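Single-stranded-DNA-specific exonuclease RecJ (Thermus thermophilus, PDB 2ZXR) degrades single-stranded DNA from the 5' end toward the 3' end in a reaction that requires divalent metal ions. Local coordinates at residues D3-R8 with A524-K529; F482-V487 with P501-A506; R8-P13 with A429-L434; T355-F360 with P422-E427. All blocks are in the same frame, centred on the assembly; numbering follows the deposited sequence.

Contact 1 of 4, residues D3-R8 with A524-K529; sequences DRVRWR and AVDLRK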
# COMPACT_ATOMS: atom_id res chain seq x y z
N ASP A 3 -6.49 -17.05 -9.19
CA ASP A 3 -7.73 -17.71 -8.82
C ASP A 3 -7.89 -17.67 -7.30
O ASP A 3 -8.90 -18.12 -6.74
CB ASP A 3 -7.73 -19.15 -9.33
CG ASP A 3 -8.91 -19.94 -8.84
OD1 ASP A 3 -8.88 -20.39 -7.67
OD2 ASP A 3 -9.87 -20.12 -9.63
N ARG A 4 -6.87 -17.13 -6.62
CA ARG A 4 -6.90 -16.98 -5.18
C ARG A 4 -6.85 -15.48 -4.83
O ARG A 4 -6.38 -15.09 -3.76
CB ARG A 4 -5.73 -17.75 -4.53
CG ARG A 4 -6.00 -19.25 -4.37
CD ARG A 4 -4.85 -19.99 -3.73
NE ARG A 4 -3.73 -20.16 -4.65
CZ ARG A 4 -2.48 -19.79 -4.39
NH1 ARG A 4 -2.19 -19.22 -3.22
NH2 ARG A 4 -1.52 -20.00 -5.28
N VAL A 5 -7.35 -14.66 -5.76
CA VAL A 5 -7.40 -13.21 -5.61
C VAL A 5 -8.85 -12.78 -5.39
O VAL A 5 -9.67 -12.92 -6.28
CB VAL A 5 -6.89 -12.48 -6.89
CG1 VAL A 5 -6.98 -10.96 -6.70
CG2 VAL A 5 -5.46 -12.89 -7.21
N ARG A 6 -9.15 -12.23 -4.22
CA ARG A 6 -10.51 -11.77 -3.92
C ARG A 6 -10.61 -10.24 -4.01
O ARG A 6 -9.75 -9.53 -3.49
CB ARG A 6 -10.90 -12.18 -2.49
CG ARG A 6 -11.36 -13.63 -2.29
CD ARG A 6 -10.40 -14.63 -2.91
NE ARG A 6 -10.42 -15.93 -2.24
CZ ARG A 6 -10.40 -17.10 -2.87
NH1 ARG A 6 -10.38 -17.15 -4.20
NH2 ARG A 6 -10.35 -18.23 -2.16
N TRP A 7 -11.64 -9.74 -4.68
CA TRP A 7 -11.86 -8.30 -4.74
C TRP A 7 -12.89 -7.94 -3.67
O TRP A 7 -13.91 -8.62 -3.53
CB TRP A 7 -12.40 -7.87 -6.09
CG TRP A 7 -11.42 -7.95 -7.21
CD1 TRP A 7 -10.32 -8.76 -7.29
CD2 TRP A 7 -11.50 -7.27 -8.46
NE1 TRP A 7 -9.72 -8.63 -8.52
CE2 TRP A 7 -10.43 -7.73 -9.26
CE3 TRP A 7 -12.39 -6.33 -8.99
CZ2 TRP A 7 -10.21 -7.27 -10.55
CZ3 TRP A 7 -12.17 -5.86 -10.28
CH2 TRP A 7 -11.10 -6.34 -11.05
N ARG A 8 -12.62 -6.89 -2.91
CA ARG A 8 -13.51 -6.43 -1.87
C ARG A 8 -13.74 -4.92 -1.98
O ARG A 8 -12.81 -4.15 -2.29
CB ARG A 8 -12.93 -6.73 -0.49
CG ARG A 8 -13.66 -6.00 0.63
CD ARG A 8 -13.12 -6.36 2.01
NE ARG A 8 -13.21 -7.80 2.26
CZ ARG A 8 -14.33 -8.45 2.55
NH1 ARG A 8 -15.48 -7.80 2.64
NH2 ARG A 8 -14.30 -9.77 2.76
N ALA A 524 -4.93 0.06 -15.20
CA ALA A 524 -5.44 -1.14 -14.56
C ALA A 524 -4.37 -1.93 -13.79
O ALA A 524 -3.30 -2.17 -14.33
CB ALA A 524 -6.12 -2.04 -15.60
N VAL A 525 -4.65 -2.30 -12.54
CA VAL A 525 -3.73 -3.11 -11.75
C VAL A 525 -4.25 -4.55 -11.85
O VAL A 525 -3.46 -5.51 -11.83
CB VAL A 525 -3.63 -2.68 -10.26
CG1 VAL A 525 -3.25 -1.21 -10.16
CG2 VAL A 525 -4.93 -2.93 -9.55
N ASP A 526 -5.56 -4.72 -11.90
CA ASP A 526 -6.11 -6.06 -12.10
C ASP A 526 -7.32 -5.91 -13.00
O ASP A 526 -7.96 -4.85 -13.03
CB ASP A 526 -6.49 -6.77 -10.80
CG ASP A 526 -6.58 -8.31 -10.97
OD1 ASP A 526 -6.29 -8.81 -12.09
OD2 ASP A 526 -6.93 -9.03 -10.01
N LEU A 527 -7.60 -6.96 -13.76
CA LEU A 527 -8.70 -6.97 -14.71
C LEU A 527 -9.24 -8.40 -14.82
O LEU A 527 -8.45 -9.36 -14.85
CB LEU A 527 -8.15 -6.47 -16.05
CG LEU A 527 -8.94 -6.51 -17.36
CD1 LEU A 527 -8.11 -5.82 -18.42
CD2 LEU A 527 -9.22 -7.96 -17.78
N ARG A 528 -10.56 -8.54 -14.90
CA ARG A 528 -11.16 -9.87 -14.96
C ARG A 528 -12.62 -9.93 -15.45
O ARG A 528 -13.30 -8.91 -15.57
CB ARG A 528 -11.12 -10.51 -13.57
CG ARG A 528 -12.09 -9.83 -12.61
CD ARG A 528 -12.11 -10.46 -11.22
NE ARG A 528 -13.19 -9.90 -10.40
CZ ARG A 528 -13.47 -10.30 -9.16
NH1 ARG A 528 -12.76 -11.26 -8.59
NH2 ARG A 528 -14.47 -9.73 -8.49
N LYS A 529 -13.08 -11.14 -15.73
CA LYS A 529 -14.46 -11.35 -16.11
C LYS A 529 -15.12 -11.18 -14.75
O LYS A 529 -14.58 -11.65 -13.75
CB LYS A 529 -14.66 -12.77 -16.64
CG LYS A 529 -16.11 -13.24 -16.68
CD LYS A 529 -16.21 -14.67 -17.24
CE LYS A 529 -17.65 -15.15 -17.31
NZ LYS A 529 -18.31 -15.06 -15.97
O HOH W 1 -10.13 -12.56 -9.06

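Contact 2 of 4, residues F482-V487 with P501-A506; sequences FRLKGV and PEVEVA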
# COMPACT_ATOMS: atom_id res chain seq x y z
N PHE A 482 -8.34 0.27 -23.75
CA PHE A 482 -9.75 0.21 -24.13
C PHE A 482 -10.55 1.20 -23.29
O PHE A 482 -9.97 1.90 -22.45
CB PHE A 482 -10.30 -1.21 -23.95
CG PHE A 482 -10.23 -1.72 -22.54
CD1 PHE A 482 -11.31 -1.55 -21.68
CD2 PHE A 482 -9.07 -2.33 -22.07
CE1 PHE A 482 -11.23 -1.99 -20.36
CE2 PHE A 482 -8.98 -2.77 -20.76
CZ PHE A 482 -10.07 -2.60 -19.90
N ARG A 483 -11.86 1.26 -23.50
CA ARG A 483 -12.69 2.19 -22.76
C ARG A 483 -13.86 1.59 -22.03
O ARG A 483 -14.49 0.65 -22.51
CB ARG A 483 -13.23 3.28 -23.70
CG ARG A 483 -12.21 4.33 -24.05
CD ARG A 483 -12.90 5.65 -24.35
NE ARG A 483 -11.97 6.77 -24.24
CZ ARG A 483 -10.86 6.89 -24.97
NH1 ARG A 483 -10.55 5.96 -25.87
NH2 ARG A 483 -10.07 7.94 -24.79
N LEU A 484 -14.15 2.14 -20.86
CA LEU A 484 -15.28 1.70 -20.06
C LEU A 484 -16.04 2.96 -19.67
O LEU A 484 -15.53 3.79 -18.91
CB LEU A 484 -14.84 0.95 -18.80
CG LEU A 484 -14.25 -0.45 -18.93
CD1 LEU A 484 -14.04 -1.02 -17.53
CD2 LEU A 484 -15.18 -1.35 -19.73
N LYS A 485 -17.26 3.09 -20.20
CA LYS A 485 -18.12 4.24 -19.93
C LYS A 485 -17.36 5.54 -20.23
O LYS A 485 -17.37 6.46 -19.42
CB LYS A 485 -18.57 4.24 -18.47
CG LYS A 485 -19.04 2.90 -17.91
CD LYS A 485 -20.27 2.38 -18.64
CE LYS A 485 -20.69 1.04 -18.05
NZ LYS A 485 -21.75 0.36 -18.86
N GLY A 486 -16.68 5.59 -21.37
CA GLY A 486 -15.93 6.79 -21.73
C GLY A 486 -14.60 7.03 -21.02
O GLY A 486 -13.95 8.04 -21.26
N VAL A 487 -14.19 6.12 -20.13
CA VAL A 487 -12.91 6.29 -19.43
C VAL A 487 -11.84 5.41 -20.08
O VAL A 487 -12.04 4.21 -20.20
CB VAL A 487 -13.01 5.89 -17.95
CG1 VAL A 487 -11.62 5.88 -17.33
CG2 VAL A 487 -13.92 6.84 -17.20
N PRO A 501 -16.59 -10.33 -23.02
CA PRO A 501 -17.62 -9.34 -23.39
C PRO A 501 -17.88 -8.31 -22.29
O PRO A 501 -18.27 -7.17 -22.57
CB PRO A 501 -18.83 -10.22 -23.71
CG PRO A 501 -18.59 -11.48 -22.92
CD PRO A 501 -17.11 -11.70 -23.07
N GLU A 502 -17.66 -8.71 -21.05
CA GLU A 502 -17.84 -7.83 -19.92
C GLU A 502 -16.66 -8.00 -18.98
O GLU A 502 -16.23 -9.13 -18.70
CB GLU A 502 -19.12 -8.17 -19.16
CG GLU A 502 -20.27 -7.22 -19.40
CD GLU A 502 -21.28 -7.30 -18.26
OE1 GLU A 502 -22.32 -6.60 -18.31
OE2 GLU A 502 -21.02 -8.07 -17.31
N VAL A 503 -16.13 -6.88 -18.49
CA VAL A 503 -14.99 -6.93 -17.59
C VAL A 503 -15.17 -6.10 -16.32
O VAL A 503 -16.07 -5.25 -16.22
CB VAL A 503 -13.70 -6.41 -18.27
CG1 VAL A 503 -13.33 -7.29 -19.46
CG2 VAL A 503 -13.90 -4.98 -18.72
N GLU A 504 -14.32 -6.37 -15.36
CA GLU A 504 -14.28 -5.65 -14.10
C GLU A 504 -12.82 -5.20 -14.03
O GLU A 504 -11.93 -5.96 -14.38
CB GLU A 504 -14.59 -6.56 -12.93
CG GLU A 504 -15.97 -6.36 -12.39
CD GLU A 504 -16.28 -7.28 -11.26
OE1 GLU A 504 -17.25 -6.94 -10.55
OE2 GLU A 504 -15.59 -8.32 -11.08
N VAL A 505 -12.59 -3.98 -13.58
CA VAL A 505 -11.23 -3.45 -13.49
C VAL A 505 -10.97 -2.77 -12.16
O VAL A 505 -11.80 -1.97 -11.71
CB VAL A 505 -10.96 -2.38 -14.56
CG1 VAL A 505 -9.55 -1.77 -14.32
CG2 VAL A 505 -11.06 -2.98 -15.95
N ALA A 506 -9.82 -3.07 -11.55
CA ALA A 506 -9.40 -2.44 -10.31
C ALA A 506 -8.31 -1.51 -10.82
O ALA A 506 -7.27 -1.97 -11.30
CB ALA A 506 -8.81 -3.44 -9.37

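Contact 3 of 4, residues R8-P13 with A429-L434; sequences RVLSLP and ALLDLL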
# COMPACT_ATOMS: atom_id res chain seq x y z
N ARG A 8 -12.62 -6.89 -2.91
CA ARG A 8 -13.51 -6.43 -1.87
C ARG A 8 -13.74 -4.92 -1.98
O ARG A 8 -12.81 -4.15 -2.29
CB ARG A 8 -12.93 -6.73 -0.49
CG ARG A 8 -13.66 -6.00 0.63
CD ARG A 8 -13.12 -6.36 2.01
NE ARG A 8 -13.21 -7.80 2.26
CZ ARG A 8 -14.33 -8.45 2.55
NH1 ARG A 8 -15.48 -7.80 2.64
NH2 ARG A 8 -14.30 -9.77 2.76
N VAL A 9 -14.97 -4.50 -1.72
CA VAL A 9 -15.31 -3.08 -1.77
C VAL A 9 -15.32 -2.53 -0.36
O VAL A 9 -16.03 -3.04 0.52
CB VAL A 9 -16.70 -2.85 -2.40
CG1 VAL A 9 -17.00 -1.37 -2.45
CG2 VAL A 9 -16.74 -3.44 -3.80
N LEU A 10 -14.53 -1.49 -0.11
CA LEU A 10 -14.49 -0.90 1.21
C LEU A 10 -15.89 -0.43 1.65
O LEU A 10 -16.68 0.07 0.85
CB LEU A 10 -13.49 0.27 1.24
CG LEU A 10 -12.05 -0.02 0.77
CD1 LEU A 10 -11.12 1.11 1.29
CD2 LEU A 10 -11.57 -1.37 1.30
N SER A 11 -16.17 -0.58 2.94
CA SER A 11 -17.47 -0.22 3.50
C SER A 11 -17.79 1.26 3.41
O SER A 11 -16.88 2.10 3.37
CB SER A 11 -17.48 -0.62 4.97
OG SER A 11 -16.61 0.25 5.69
N LEU A 12 -19.08 1.60 3.38
CA LEU A 12 -19.44 3.01 3.36
C LEU A 12 -19.42 3.46 4.82
O LEU A 12 -19.89 2.73 5.73
CB LEU A 12 -20.84 3.26 2.77
CG LEU A 12 -21.06 2.82 1.32
CD1 LEU A 12 -22.46 3.24 0.85
CD2 LEU A 12 -19.99 3.42 0.43
N PRO A 13 -18.85 4.64 5.08
CA PRO A 13 -18.82 5.09 6.48
C PRO A 13 -20.17 5.67 6.87
O PRO A 13 -21.05 5.86 6.02
CB PRO A 13 -17.72 6.15 6.48
CG PRO A 13 -17.90 6.78 5.13
CD PRO A 13 -18.17 5.60 4.20
N ALA A 429 -8.29 -4.35 -2.56
CA ALA A 429 -9.23 -3.46 -1.88
C ALA A 429 -9.68 -2.33 -2.81
O ALA A 429 -8.86 -1.56 -3.31
CB ALA A 429 -8.58 -2.90 -0.60
N LEU A 430 -10.98 -2.24 -3.04
CA LEU A 430 -11.52 -1.22 -3.93
C LEU A 430 -12.16 -0.13 -3.10
O LEU A 430 -12.97 -0.42 -2.22
CB LEU A 430 -12.55 -1.83 -4.88
CG LEU A 430 -12.12 -2.63 -6.11
CD1 LEU A 430 -10.82 -2.08 -6.67
CD2 LEU A 430 -11.97 -4.07 -5.75
N LEU A 431 -11.78 1.10 -3.38
CA LEU A 431 -12.29 2.26 -2.67
C LEU A 431 -13.74 2.53 -3.03
O LEU A 431 -14.59 2.70 -2.16
CB LEU A 431 -11.48 3.52 -3.03
CG LEU A 431 -11.27 4.69 -2.07
CD1 LEU A 431 -11.47 5.99 -2.85
CD2 LEU A 431 -12.16 4.62 -0.88
N ASP A 432 -14.04 2.52 -4.32
CA ASP A 432 -15.39 2.82 -4.76
C ASP A 432 -15.47 2.66 -6.27
O ASP A 432 -14.46 2.39 -6.92
CB ASP A 432 -15.70 4.27 -4.39
CG ASP A 432 -17.11 4.69 -4.75
OD1 ASP A 432 -17.32 5.92 -4.90
OD2 ASP A 432 -18.00 3.82 -4.87
N LEU A 433 -16.67 2.83 -6.81
CA LEU A 433 -16.93 2.77 -8.24
C LEU A 433 -16.32 4.07 -8.78
O LEU A 433 -16.46 5.10 -8.15
CB LEU A 433 -18.45 2.79 -8.50
CG LEU A 433 -19.31 1.54 -8.73
CD1 LEU A 433 -18.43 0.35 -8.93
CD2 LEU A 433 -20.30 1.34 -7.58
N LEU A 434 -15.64 4.03 -9.92
CA LEU A 434 -15.05 5.25 -10.48
C LEU A 434 -16.16 6.23 -10.84
O LEU A 434 -17.20 5.82 -11.34
CB LEU A 434 -14.25 4.93 -11.74
CG LEU A 434 -13.37 6.06 -12.28
CD1 LEU A 434 -12.15 6.18 -11.38
CD2 LEU A 434 -12.93 5.77 -13.70
O HOH W 2 -16.70 2.12 -0.62

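Contact 4 of 4, residues T355-F360 with P422-E427; sequences TLRPVF and PDPVRE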
# COMPACT_ATOMS: atom_id res chain seq x y z
N THR A 355 3.58 -16.44 -7.73
CA THR A 355 3.04 -17.69 -7.24
C THR A 355 2.05 -17.67 -6.05
O THR A 355 1.23 -18.58 -5.88
CB THR A 355 4.30 -18.53 -6.89
OG1 THR A 355 4.38 -19.66 -7.76
CG2 THR A 355 4.32 -18.89 -5.45
N LEU A 356 2.13 -16.63 -5.23
CA LEU A 356 1.28 -16.55 -4.05
C LEU A 356 1.52 -17.75 -3.13
O LEU A 356 0.58 -18.35 -2.61
CB LEU A 356 -0.19 -16.48 -4.47
CG LEU A 356 -0.92 -15.15 -4.20
CD1 LEU A 356 0.01 -13.95 -4.40
CD2 LEU A 356 -2.13 -15.08 -5.11
N ARG A 357 2.79 -18.10 -2.94
CA ARG A 357 3.19 -19.21 -2.08
C ARG A 357 4.45 -18.84 -1.30
O ARG A 357 5.25 -18.01 -1.74
CB ARG A 357 3.52 -20.45 -2.91
CG ARG A 357 2.39 -21.06 -3.70
CD ARG A 357 1.35 -21.62 -2.79
NE ARG A 357 0.29 -22.25 -3.57
CZ ARG A 357 -0.76 -22.86 -3.04
NH1 ARG A 357 -0.89 -22.93 -1.72
NH2 ARG A 357 -1.69 -23.37 -3.83
N PRO A 358 4.64 -19.45 -0.12
CA PRO A 358 5.83 -19.15 0.68
C PRO A 358 7.02 -19.62 -0.17
O PRO A 358 6.90 -20.61 -0.92
CB PRO A 358 5.63 -20.02 1.92
CG PRO A 358 4.15 -20.21 2.00
CD PRO A 358 3.75 -20.40 0.57
N VAL A 359 8.15 -18.92 -0.11
CA VAL A 359 9.30 -19.33 -0.89
C VAL A 359 10.52 -19.41 -0.01
O VAL A 359 10.77 -18.53 0.83
CB VAL A 359 9.55 -18.37 -2.10
CG1 VAL A 359 10.83 -18.77 -2.87
CG2 VAL A 359 8.36 -18.43 -3.05
N PHE A 360 11.24 -20.52 -0.17
CA PHE A 360 12.46 -20.83 0.56
C PHE A 360 13.53 -21.09 -0.50
O PHE A 360 13.35 -21.95 -1.36
CB PHE A 360 12.30 -22.12 1.39
CG PHE A 360 11.19 -22.08 2.39
CD1 PHE A 360 9.85 -22.05 1.97
CD2 PHE A 360 11.47 -22.03 3.74
CE1 PHE A 360 8.81 -21.98 2.90
CE2 PHE A 360 10.44 -21.95 4.67
CZ PHE A 360 9.11 -21.92 4.26
N PRO A 422 -4.34 -23.34 5.30
CA PRO A 422 -5.14 -23.11 4.09
C PRO A 422 -4.27 -22.36 3.09
O PRO A 422 -3.27 -21.75 3.46
CB PRO A 422 -6.32 -22.27 4.60
CG PRO A 422 -5.86 -21.74 5.94
CD PRO A 422 -5.04 -22.85 6.50
N ASP A 423 -4.63 -22.44 1.81
CA ASP A 423 -3.86 -21.74 0.79
C ASP A 423 -3.89 -20.23 1.01
O ASP A 423 -4.88 -19.68 1.49
CB ASP A 423 -4.42 -22.03 -0.60
CG ASP A 423 -4.19 -23.47 -1.02
OD1 ASP A 423 -4.84 -23.91 -2.00
OD2 ASP A 423 -3.36 -24.14 -0.37
N PRO A 424 -2.78 -19.55 0.69
CA PRO A 424 -2.78 -18.09 0.88
C PRO A 424 -3.69 -17.47 -0.19
O PRO A 424 -3.83 -18.03 -1.28
CB PRO A 424 -1.31 -17.70 0.64
CG PRO A 424 -0.55 -18.97 1.03
CD PRO A 424 -1.42 -20.06 0.44
N VAL A 425 -4.32 -16.34 0.13
CA VAL A 425 -5.18 -15.62 -0.82
C VAL A 425 -4.79 -14.14 -0.86
O VAL A 425 -4.38 -13.58 0.15
CB VAL A 425 -6.69 -15.71 -0.42
CG1 VAL A 425 -7.16 -17.15 -0.52
CG2 VAL A 425 -6.89 -15.16 1.01
N ARG A 426 -4.92 -13.52 -2.03
CA ARG A 426 -4.58 -12.11 -2.19
C ARG A 426 -5.87 -11.30 -2.26
O ARG A 426 -6.85 -11.72 -2.89
CB ARG A 426 -3.75 -11.90 -3.48
CG ARG A 426 -3.42 -10.44 -3.81
CD ARG A 426 -2.16 -10.28 -4.69
NE ARG A 426 -2.34 -10.69 -6.09
CZ ARG A 426 -2.99 -9.99 -7.02
NH1 ARG A 426 -3.09 -10.46 -8.26
NH2 ARG A 426 -3.53 -8.81 -6.72
N GLU A 427 -5.90 -10.17 -1.58
CA GLU A 427 -7.07 -9.30 -1.63
C GLU A 427 -6.75 -8.02 -2.40
O GLU A 427 -5.63 -7.53 -2.35
CB GLU A 427 -7.54 -8.91 -0.23
CG GLU A 427 -8.47 -7.69 -0.28
CD GLU A 427 -9.11 -7.32 1.05
OE1 GLU A 427 -9.96 -8.10 1.54
OE2 GLU A 427 -8.76 -6.24 1.59

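Contact 1 of 4, residues D3-R8 with A524-K529
Trp7 and Arg528 meet in a cation-pi stack. The guanidinium lies flat on one face of the indole, its plane only 5° from that of the rings, and Arg528 CZ sits 3.7 Å from the centroid of the Trp7 five-membered ring. From CG to NE the arginine chain is extended, which carries CD over the six-membered ring as well, with a CH-pi distance of 4.0 Å from Arg528 CD to that ring's centroid. Tryptophan suits the place because its broad face takes both the charged group and the methylenes leading to it.

Hydrogen bonding uses the indole edge. Trp7 NE1 donates to Asp526 OD2 at 3.2 Å, bent to 147°; the oxygen lies near the ring plane, whereas the nitrogen reaches it from above the carboxylate plane. The other oxygen, Asp526 OD1, takes the backbone N-H of Leu527 at 2.8 Å, so both carboxylate oxygens are held. A water links the strands too, donating to Val5 O at 2.8 Å and accepting from Arg528 NH1 at 3.0 Å. Beyond the pair, Arg528 binds Glu504 through NE and the carbonyl of Ala532 through NH2.

Strands 5-8 and 526-528 cross nearly at right angles; strand 526-528 opens on a classic beta bulge, in which Val525 and Asp526 both face Ala506. Trp7 fills the space between the two strands, bordered by strands 426-433 and 503-514.

Contact 2 of 4, residues F482-V487 with P501-A506
Leu484 and Phe482, on one strand, meet Val503 and Val505, on the other, through methyl groups and a ring edge. Leu484 does most of the work. Its CG stands anti to the carbonyl carbon (chi1 -72°) and its outer torsion is extended, which spreads the two methyls toward both valines. Leu484 CD1 comes to 3.9 Å from Val505 CG2, while Leu484 CD2 is 4.0 Å from Val503 CG2. A leucine fits here because its fork can serve two partners at once.

Each valine presents the same branch, CG2, by a different rotation. In Val505 that methyl is anti to the carbonyl carbon; in Val503 it lies between the backbone N and the carbonyl carbon. Beta-branched residues suit extended strands, and these two turn a methyl toward the facing strand from alternate positions, i and i+2.

Phe482 holds its ring between its own backbone N and carbonyl carbon (chi1 61°), and the rim atom CZ is presented to Val505 CG2 at 4.1 Å, close to the ring plane. Val503 CG2 approaches the ring obliquely, 4.3 Å from Phe482 CE1. Beyond Leu484 the chain reverses in a type I' turn through Lys485 and Gly486, whose positive phi angles fit that turn; Leu484 N and Val487 O are 3.0 Å apart in one of its two closing hydrogen bonds.

The strands cross at 93° with no hydrogen bond between them, so this is purely apolar packing inside the OB domain: four buried side chains joined by dispersion and exclusion of water, without directional polar constraints.

Contact 3 of 4, residues R8-P13 with A429-L434
Leu10 leans over the backbone of Leu430 in the neighbouring strand. With CG anti to the carbonyl carbon (chi1 -54°), its branch point is set 3.2 Å from Leu430 O, and the two methyls diverge from there: CD2 of Leu10 rests against the CB of Ala429 at 3.9 Å, and CD1 of Leu10 faces CD2 of Leu431 at 4.3 Å. Alanine, ending at CB, lets the leucine methyl come in close to the strand.

Leu430 turns to the opposite face of the sheet from Ala429, the face it shares with Val9. Its CD2 bends back to 3.6 Å from Arg8 O, so the side chain lies against the carbonyl that its own backbone N-H binds. Arg8 starts on the face of Ala429, but its extended first torsions lead the guanidinium away from the strand to a salt bridge with Glu534.

Between the two faces runs a short parallel pairing, Arg8 beside Ala429 and Val9 beside Leu430. Leu430 N donates to Arg8 O at 2.7 Å, and Leu10 N donates to Leu430 O at 2.8 Å in an almost straight bond of 178°. Leu430 thus bonds to the residues flanking Val9, its bridge partner, as alternate residues of a parallel pair do. Where the direct pairing ends, a water donates to both Leu10 O and Leu431 O.

Polar and apolar parts divide the labour: main-chain bonds fix the register of the N-terminal strand against 426-433, a water continues the link past its end, and leucine side chains pack over the end of the pairing, with His37 and Leu33 of helix 29-37 beside Leu10 and Leu431.

Contact 4 of 4, residues T355-F360 with P422-E427
A helix-to-strand connection of the DHHA1 domain, between helix 341-355 and strand 359-363, here meets the chain leading into strand 426-433. Leu356 is the first residue to leave the helix and has positive phi. Its side chain crosses that of Arg426 at about a right angle, with Leu356 CD2 3.9 Å from Arg426 CB, so the leucine packs on the aliphatic base of the arginine.

Pro424 packs against the same turn. Its ring carbons lie alongside the Leu356 carbonyl, CB being 3.8 Å from Leu356 O, and its CD is 3.6 Å from Arg357 NH1. A proline suits this spot: its compact ring fits against the carbonyl and guanidinium on one part of its surface, while Leu372 and Ala373 are among its apolar neighbours. The N-terminal segment joins in through Arg4, whose NH1 is hydrogen-bonded to the carbonyls of both Leu356 and Pro424.

Charge pairing completes the contact. The Arg357 chain bends at chi2 (-66°) and brings its guanidinium to Asp423, which meets it at the edge. The two planes stand 84° apart, so this is a single-point salt bridge and not a side-by-side pairing of two nitrogens with two oxygens. Arg357 NH1 donates to Asp423 OD2 at 3.1 Å in a nearly straight bond of 174°; the oxygen lies in the guanidinium plane, while the nitrogen stands far above the carboxylate plane.

Contacts 1, 2 and 3 gather in one mixed sheet, with centres 14 to 17 Å apart, and strand 426-433 carries that sheet to contact 4, whose centre is about 28 Å from that of contact 2. Strand 5-9 serves contacts 1 and 3, which share Arg8. Along the chain, contact 1 closes a loop that contains the other three; contact 4 is nested within contact 3, and contact 2 follows after both. Direct links include Ala506 packing on Leu430 and the backbone pairing of Arg4 and Arg6 with Arg426. The N-terminal strand thus touches both the DHHA1 and OB regions, consistent with a link between them, away from the metal site.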